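Local coordinates for protein endoglucanase CEL5A (Eubacterium cellulosolvens, PDB 4AFD) that binds beta-glucan chains such as cellotetraose through a noncatalytic family 65 carbohydrate-binding module that probably shows specificity for xyloglucan, at residues F61-H66 against D104-G109; I72-S77 against A94-S99. All coordinates share one frame; numbering follows the deposited sequence.

Interaction 1 of 2, residues F61-H66 against D104-G109; sequences FARWEH and DLDYIG. With BGC (beta-D-glucopyranose), chain B.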
loop_
_atom_site.group_PDB
_atom_site.type_symbol
_atom_site.label_atom_id
_atom_site.label_comp_id
_atom_site.label_asym_id
_atom_site.label_seq_id
_atom_site.Cartn_x
_atom_site.Cartn_y
_atom_site.Cartn_z
ATOM N N PHE A 61 -5.050 0.234 3.085
ATOM C CA PHE A 61 -6.160 0.969 2.496
ATOM C C PHE A 61 -7.013 1.504 3.608
ATOM O O PHE A 61 -7.393 0.608 4.465
ATOM C CB PHE A 61 -7.014 0.072 1.563
ATOM C CG PHE A 61 -6.513 0.029 0.115
ATOM C CD1 PHE A 61 -5.135 -0.164 -0.218
ATOM C CD2 PHE A 61 -7.402 0.210 -0.905
ATOM C CE1 PHE A 61 -4.768 -0.184 -1.557
ATOM C CE2 PHE A 61 -7.006 0.093 -2.283
ATOM C CZ PHE A 61 -5.656 -0.033 -2.524
ATOM N N ALA A 62 -7.320 2.781 3.750
ATOM C CA ALA A 62 -8.024 3.273 4.925
ATOM C C ALA A 62 -9.137 4.176 4.509
ATOM O O ALA A 62 -9.063 4.932 3.473
ATOM C CB ALA A 62 -7.077 3.907 5.930
ATOM N N ARG A 63 -10.214 4.186 5.307
ATOM C CA ARG A 63 -11.330 5.157 5.235
ATOM C C ARG A 63 -11.431 5.789 6.567
ATOM O O ARG A 63 -11.528 5.047 7.595
ATOM C CB ARG A 63 -12.608 4.442 4.884
ATOM C CG ARG A 63 -13.814 5.388 4.767
ATOM C CD ARG A 63 -15.111 4.655 4.504
ATOM N NE ARG A 63 -15.521 3.893 5.725
ATOM C CZ ARG A 63 -16.498 2.995 5.704
ATOM N NH1 ARG A 63 -17.038 2.548 4.591
ATOM N NH2 ARG A 63 -16.864 2.444 6.851
ATOM N N TRP A 64 -11.393 7.092 6.708
ATOM C CA TRP A 64 -11.576 7.731 8.038
ATOM C C TRP A 64 -13.012 7.646 8.465
ATOM O O TRP A 64 -13.901 7.604 7.656
ATOM C CB TRP A 64 -11.075 9.218 7.966
ATOM C CG TRP A 64 -9.750 9.358 7.260
ATOM C CD1 TRP A 64 -9.412 10.358 6.327
ATOM C CD2 TRP A 64 -8.541 8.609 7.463
ATOM N NE1 TRP A 64 -8.103 10.195 5.966
ATOM C CE2 TRP A 64 -7.522 9.172 6.576
ATOM C CE3 TRP A 64 -8.178 7.481 8.227
ATOM C CZ2 TRP A 64 -6.238 8.610 6.482
ATOM C CZ3 TRP A 64 -6.801 7.004 8.102
ATOM C CH2 TRP A 64 -5.904 7.550 7.264
ATOM N N GLU A 65 -13.215 7.645 9.777
ATOM C CA GLU A 65 -14.588 7.659 10.312
ATOM C C GLU A 65 -15.321 8.919 9.784
ATOM O O GLU A 65 -14.776 10.020 9.712
ATOM C CB GLU A 65 -14.538 7.625 11.869
ATOM C CG GLU A 65 -15.917 7.475 12.495
ATOM C CD GLU A 65 -15.826 7.331 13.995
ATOM O OE1 GLU A 65 -14.825 6.820 14.572
ATOM O OE2 GLU A 65 -16.857 7.717 14.645
ATOM N N HIS A 66 -16.546 8.740 9.415
ATOM C CA HIS A 66 -17.387 9.878 8.902
ATOM C C HIS A 66 -18.795 9.512 9.356
ATOM O O HIS A 66 -19.388 8.495 8.901
ATOM C CB HIS A 66 -17.339 10.005 7.353
ATOM C CG HIS A 66 -15.927 10.022 6.642
ATOM N ND1 HIS A 66 -15.046 11.098 6.655
ATOM C CD2 HIS A 66 -15.371 9.071 5.739
ATOM C CE1 HIS A 66 -13.896 10.750 5.908
ATOM N NE2 HIS A 66 -14.102 9.498 5.355
ATOM N N ASP A 104 -15.295 5.420 -1.357
ATOM C CA ASP A 104 -15.094 6.177 -0.120
ATOM C C ASP A 104 -13.654 5.994 0.372
ATOM O O ASP A 104 -13.410 6.319 1.591
ATOM C CB ASP A 104 -16.131 5.740 0.933
ATOM C CG ASP A 104 -16.084 4.196 1.163
ATOM O OD1 ASP A 104 -15.189 3.480 0.654
ATOM O OD2 ASP A 104 -16.993 3.720 1.900
ATOM N N LEU A 105 -12.734 5.575 -0.421
ATOM C CA LEU A 105 -11.324 5.332 0.014
ATOM C C LEU A 105 -10.584 6.604 0.317
ATOM O O LEU A 105 -10.420 7.449 -0.647
ATOM C CB LEU A 105 -10.651 4.533 -1.058
ATOM C CG LEU A 105 -9.180 4.139 -0.776
ATOM C CD1 LEU A 105 -9.002 3.223 0.459
ATOM C CD2 LEU A 105 -8.549 3.527 -1.980
ATOM N N ASP A 106 -10.095 6.825 1.520
ATOM C CA ASP A 106 -9.338 8.043 1.865
ATOM C C ASP A 106 -7.877 7.955 1.688
ATOM O O ASP A 106 -7.194 9.002 1.510
ATOM C CB ASP A 106 -9.668 8.463 3.315
ATOM C CG ASP A 106 -10.992 8.959 3.480
ATOM O OD1 ASP A 106 -11.420 9.910 2.714
ATOM O OD2 ASP A 106 -11.820 8.523 4.313
ATOM N N TYR A 107 -7.267 6.782 1.779
ATOM C CA TYR A 107 -5.798 6.674 1.955
ATOM C C TYR A 107 -5.252 5.348 1.459
ATOM O O TYR A 107 -5.873 4.276 1.776
ATOM C CB TYR A 107 -5.500 6.815 3.500
ATOM C CG TYR A 107 -4.074 6.656 3.867
ATOM C CD1 TYR A 107 -3.151 7.685 3.675
ATOM C CD2 TYR A 107 -3.614 5.477 4.454
ATOM C CE1 TYR A 107 -1.864 7.549 4.034
ATOM C CE2 TYR A 107 -2.307 5.329 4.832
ATOM C CZ TYR A 107 -1.422 6.350 4.625
ATOM O OH TYR A 107 -0.117 6.184 5.012
ATOM N N ILE A 108 -4.144 5.376 0.775
ATOM C CA ILE A 108 -3.354 4.207 0.423
ATOM C C ILE A 108 -1.969 4.453 0.890
ATOM O O ILE A 108 -1.375 5.528 0.613
ATOM C CB ILE A 108 -3.356 3.987 -1.113
ATOM C CG1 ILE A 108 -4.800 3.721 -1.613
ATOM C CG2 ILE A 108 -2.401 2.850 -1.488
ATOM C CD1 ILE A 108 -4.887 3.797 -3.140
ATOM N N GLY A 109 -1.359 3.552 1.708
ATOM C CA GLY A 109 0.016 3.745 2.176
ATOM C C GLY A 109 0.820 2.479 2.123
ATOM O O GLY A 109 0.262 1.362 2.400
HETATM C C2 BGC B . -5.183 10.559 9.393
HETATM C C3 BGC B . -5.968 11.892 9.378
HETATM C C4 BGC B . -7.454 11.561 9.613
HETATM C C5 BGC B . -7.488 10.933 11.074
HETATM C C6 BGC B . -8.894 10.633 11.735
HETATM C C1 BGC B . -5.469 9.793 10.745
HETATM O O2 BGC B . -3.813 10.877 9.311
HETATM O O3 BGC B . -5.884 12.510 8.133
HETATM O O4 BGC B . -8.226 12.738 9.579
HETATM O O5 BGC B . -6.877 9.670 10.959
HETATM O O6 BGC B . -9.926 11.128 10.911
#
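D106 lies against W64 from the side away from the sugar: its CB stands over one face of the indole, 3.7 Å from the centroid of the five-membered ring, while the chain B glucose covers the opposite face, W64 CZ2 to C2 of that glucose 3.7 Å. With CG anti to the carbonyl carbon (chi1 -70°), the D106 carboxylate runs nearly parallel to the indole (planes 6° apart), and its OD2 accepts two bonds, from W64 N at 2.8 Å on the anti side and from H66 NE2 at 2.7 Å through the syn lone pair. This sugar-binding tryptophan is therefore held to D106 by its backbone N-H and by packing of its ring on CB. That aspartate is set by a classic beta bulge: D106 N and, weakly, Y107 N both donate to A62 O. Further out, R63 NH1 meets D104 OD2 at 2.9 Å in a salt bridge; R63 NH2 bonds P70 O, and D104 has Y97 as second partner. On the other sheet face from A62 and Y107, I108 CG1 sits over the F61 ring, 4.0 Å from its centroid. Antiparallel strands 57-63 and 107-112 are the central pair of a four-stranded sheet, with helix 90-97 packed on F61 and L105.

Interaction 2 of 2, residues I72-S77 against A94-S99; sequences IWAQIS and AKAYGS. With BGC (beta-D-glucopyranose), chain C; BGC (beta-D-glucopyranose), chain D.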
loop_
_atom_site.group_PDB
_atom_site.type_symbol
_atom_site.label_atom_id
_atom_site.label_comp_id
_atom_site.label_asym_id
_atom_site.label_seq_id
_atom_site.Cartn_x
_atom_site.Cartn_y
_atom_site.Cartn_z
ATOM N N ILE A 72 -12.083 2.355 8.537
ATOM C CA ILE A 72 -11.523 1.108 8.027
ATOM C C ILE A 72 -10.043 1.284 8.015
ATOM O O ILE A 72 -9.505 2.289 7.465
ATOM C CB ILE A 72 -12.035 0.798 6.594
ATOM C CG1 ILE A 72 -13.559 0.669 6.589
ATOM C CG2 ILE A 72 -11.366 -0.485 6.086
ATOM C CD1 ILE A 72 -14.105 0.545 5.180
ATOM N N TRP A 73 -9.295 0.391 8.647
ATOM C CA TRP A 73 -7.810 0.368 8.522
ATOM C C TRP A 73 -7.453 -0.999 8.014
ATOM O O TRP A 73 -7.303 -1.985 8.787
ATOM C CB TRP A 73 -7.175 0.643 9.848
ATOM C CG TRP A 73 -5.662 0.765 9.774
ATOM C CD1 TRP A 73 -4.770 -0.241 10.074
ATOM C CD2 TRP A 73 -4.875 1.926 9.413
ATOM N NE1 TRP A 73 -3.462 0.215 9.903
ATOM C CE2 TRP A 73 -3.506 1.528 9.558
ATOM C CE3 TRP A 73 -5.167 3.264 9.058
ATOM C CZ2 TRP A 73 -2.442 2.457 9.320
ATOM C CZ3 TRP A 73 -4.120 4.134 8.834
ATOM C CH2 TRP A 73 -2.809 3.736 8.913
ATOM N N ALA A 74 -7.415 -1.165 6.706
ATOM C CA ALA A 74 -7.162 -2.502 6.042
ATOM C C ALA A 74 -5.627 -2.643 5.961
ATOM O O ALA A 74 -5.045 -2.121 4.953
ATOM C CB ALA A 74 -7.880 -2.576 4.800
ATOM N N GLN A 75 -4.969 -3.140 6.924
ATOM C CA GLN A 75 -3.568 -3.395 6.885
ATOM C C GLN A 75 -3.343 -4.797 6.363
ATOM O O GLN A 75 -3.783 -5.785 7.040
ATOM C CB GLN A 75 -3.045 -3.257 8.267
ATOM C CG GLN A 75 -1.601 -3.380 8.456
ATOM C CD GLN A 75 -1.200 -2.967 9.797
ATOM O OE1 GLN A 75 -1.538 -1.950 10.365
ATOM N NE2 GLN A 75 -0.351 -3.818 10.351
ATOM N N ILE A 76 -2.669 -4.911 5.233
ATOM C CA ILE A 76 -2.586 -6.074 4.427
ATOM C C ILE A 76 -1.062 -6.507 4.415
ATOM O O ILE A 76 -0.244 -5.709 3.968
ATOM C CB ILE A 76 -3.176 -5.580 3.066
ATOM C CG1 ILE A 76 -4.585 -4.960 3.243
ATOM C CG2 ILE A 76 -3.181 -6.705 2.037
ATOM C CD1 ILE A 76 -5.046 -3.984 2.152
ATOM N N SER A 77 -0.747 -7.740 4.774
ATOM C CA SER A 77 0.501 -8.377 4.412
ATOM C C SER A 77 0.532 -8.720 2.936
ATOM O O SER A 77 -0.502 -8.905 2.345
ATOM C CB SER A 77 0.577 -9.666 5.193
ATOM O OG SER A 77 0.599 -9.312 6.540
ATOM N N ALA A 94 -9.641 -5.983 -1.287
ATOM C CA ALA A 94 -11.088 -5.820 -1.121
ATOM C C ALA A 94 -11.575 -6.655 0.074
ATOM O O ALA A 94 -12.470 -6.144 0.804
ATOM C CB ALA A 94 -11.748 -6.329 -2.409
ATOM N N LYS A 95 -11.026 -7.832 0.300
ATOM C CA LYS A 95 -11.513 -8.611 1.423
ATOM C C LYS A 95 -11.128 -7.857 2.727
ATOM O O LYS A 95 -11.939 -7.720 3.675
ATOM C CB LYS A 95 -10.837 -9.961 1.384
ATOM C CG LYS A 95 -11.092 -10.789 2.677
ATOM C CD LYS A 95 -10.388 -12.158 2.798
ATOM C CE LYS A 95 -10.721 -12.846 4.165
ATOM N NZ LYS A 95 -10.612 -12.016 5.441
ATOM N N ALA A 96 -9.909 -7.284 2.813
ATOM C CA ALA A 96 -9.512 -6.537 4.011
ATOM C C ALA A 96 -10.251 -5.235 4.139
ATOM O O ALA A 96 -10.539 -4.796 5.266
ATOM C CB ALA A 96 -7.963 -6.348 4.032
ATOM N N TYR A 97 -10.634 -4.584 3.050
ATOM C CA TYR A 97 -11.360 -3.326 3.098
ATOM C C TYR A 97 -12.825 -3.526 3.371
ATOM O O TYR A 97 -13.517 -2.576 3.769
ATOM C CB TYR A 97 -11.120 -2.590 1.717
ATOM C CG TYR A 97 -11.584 -1.151 1.713
ATOM C CD1 TYR A 97 -10.874 -0.178 2.480
ATOM C CD2 TYR A 97 -12.659 -0.748 0.962
ATOM C CE1 TYR A 97 -11.253 1.146 2.490
ATOM C CE2 TYR A 97 -13.072 0.612 0.943
ATOM C CZ TYR A 97 -12.345 1.527 1.694
ATOM O OH TYR A 97 -12.701 2.865 1.728
ATOM N N GLY A 98 -13.322 -4.764 3.230
ATOM C CA GLY A 98 -14.718 -5.041 3.508
ATOM C C GLY A 98 -15.559 -5.055 2.275
ATOM O O GLY A 98 -16.784 -5.397 2.367
ATOM N N SER A 99 -15.061 -4.620 1.146
ATOM C CA SER A 99 -15.773 -4.599 -0.173
ATOM C C SER A 99 -14.735 -4.159 -1.223
ATOM O O SER A 99 -13.669 -3.685 -0.904
ATOM C CB SER A 99 -16.940 -3.626 -0.267
ATOM O OG SER A 99 -16.451 -2.281 -0.263
HETATM C C2 BGC C . -0.758 1.368 14.199
HETATM C C3 BGC C . -1.582 2.730 14.201
HETATM C C4 BGC C . -2.718 2.516 13.227
HETATM C C5 BGC C . -3.670 1.426 13.909
HETATM C C6 BGC C . -4.968 1.375 13.176
HETATM C C1 BGC C . -1.684 0.034 14.425
HETATM O O2 BGC C . 0.158 1.486 15.217
HETATM O O3 BGC C . -0.898 3.885 13.698
HETATM O O4 BGC C . -3.456 3.726 13.054
HETATM O O5 BGC C . -3.077 0.079 13.880
HETATM O O6 BGC C . -5.443 2.644 13.338
HETATM C C2 BGC D . 0.757 -4.100 15.832
HETATM C C3 BGC D . 0.584 -3.076 14.648
HETATM C C4 BGC D . -0.271 -1.880 15.270
HETATM C C5 BGC D . 0.561 -1.226 16.513
HETATM C C6 BGC D . -0.364 -0.387 17.430
HETATM C C1 BGC D . 1.752 -3.356 16.800
HETATM O O1 BGC D . 2.118 -4.228 17.856
HETATM O O2 BGC D . 1.330 -5.282 15.309
HETATM O O3 BGC D . 0.014 -3.653 13.456
HETATM O O4 BGC D . -0.545 -0.850 14.365
HETATM O O5 BGC D . 1.126 -2.206 17.431
HETATM O O6 BGC D . 0.415 0.677 17.961
#
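I72 and Y97 form the aromatic end of this strand-to-helix contact, their side chains crossing at about a right angle. I72 CD1 stands over one face of the phenol ring, 4.1 Å from its centroid and 16° off the normal, and the CG2 branch approaches Y97 CD1 at 3.7 Å. Both branches of the isoleucine thus press on one tyrosine, whose CG is anti to the backbone N (chi1 -169°), a setting that carries the ring back to the strand although its CB does not point there. Beside it the packing is close because the residues are small: A74 CB lies 3.5 Å from A96 O and 3.9 Å from A96 CB, and the two CA atoms are only 5.1 Å apart. In the conformer given, I76 CG1 reaches A96 CB at 3.7 Å, and its side chain also touches Q92 and I93 of the same helix. This tight row gives way to solvent past the helix end at Y97, where the exposed G98 has a positive phi (98°).

The alternate strand residues, W73 and Q75, point away from the helix to the glycan-binding side. C6 of the chain C glucose lies over one face of the W73 indole, 3.5 Å from W73 CD1. W73 NE1 donates to Q75 OE1 in the ring plane and on a lone pair of the amide, which fixes the amide's rotation and turns NE2 to O3 of the chain D glucose at 3.1 Å.

The helix contact is wholly apolar in its side-chain pairings; the tyrosine hydroxyl has its polar partner, D104, outside the two segments. Strand 72-76 therefore divides its chemistry by alternation: one side is held to the helix by shape and dispersion, while the other offers an aromatic face and a directed amide to the sugars.

Overall arrangement
The centres of interaction 1 and interaction 2 lie about 10 Å apart, and their strands are neighbours in one antiparallel sheet: F61 O accepts from A74 N at 2.9 Å. A second link joins the remaining segments, where D104 OD1 and Y97 OH approach to 2.8 Å. In the chain, interaction 2 is nested within the loop closed by interaction 1. Each supplies part of the glycan pocket, W64 from 61-66 and W73 with Q75 from 72-77, and W64 and W73 touch each other; T23, W20, W25 and Q71 complete it. Helix 90-97 packs on the sheet face away from the sugars, against F61 and strand 72-76.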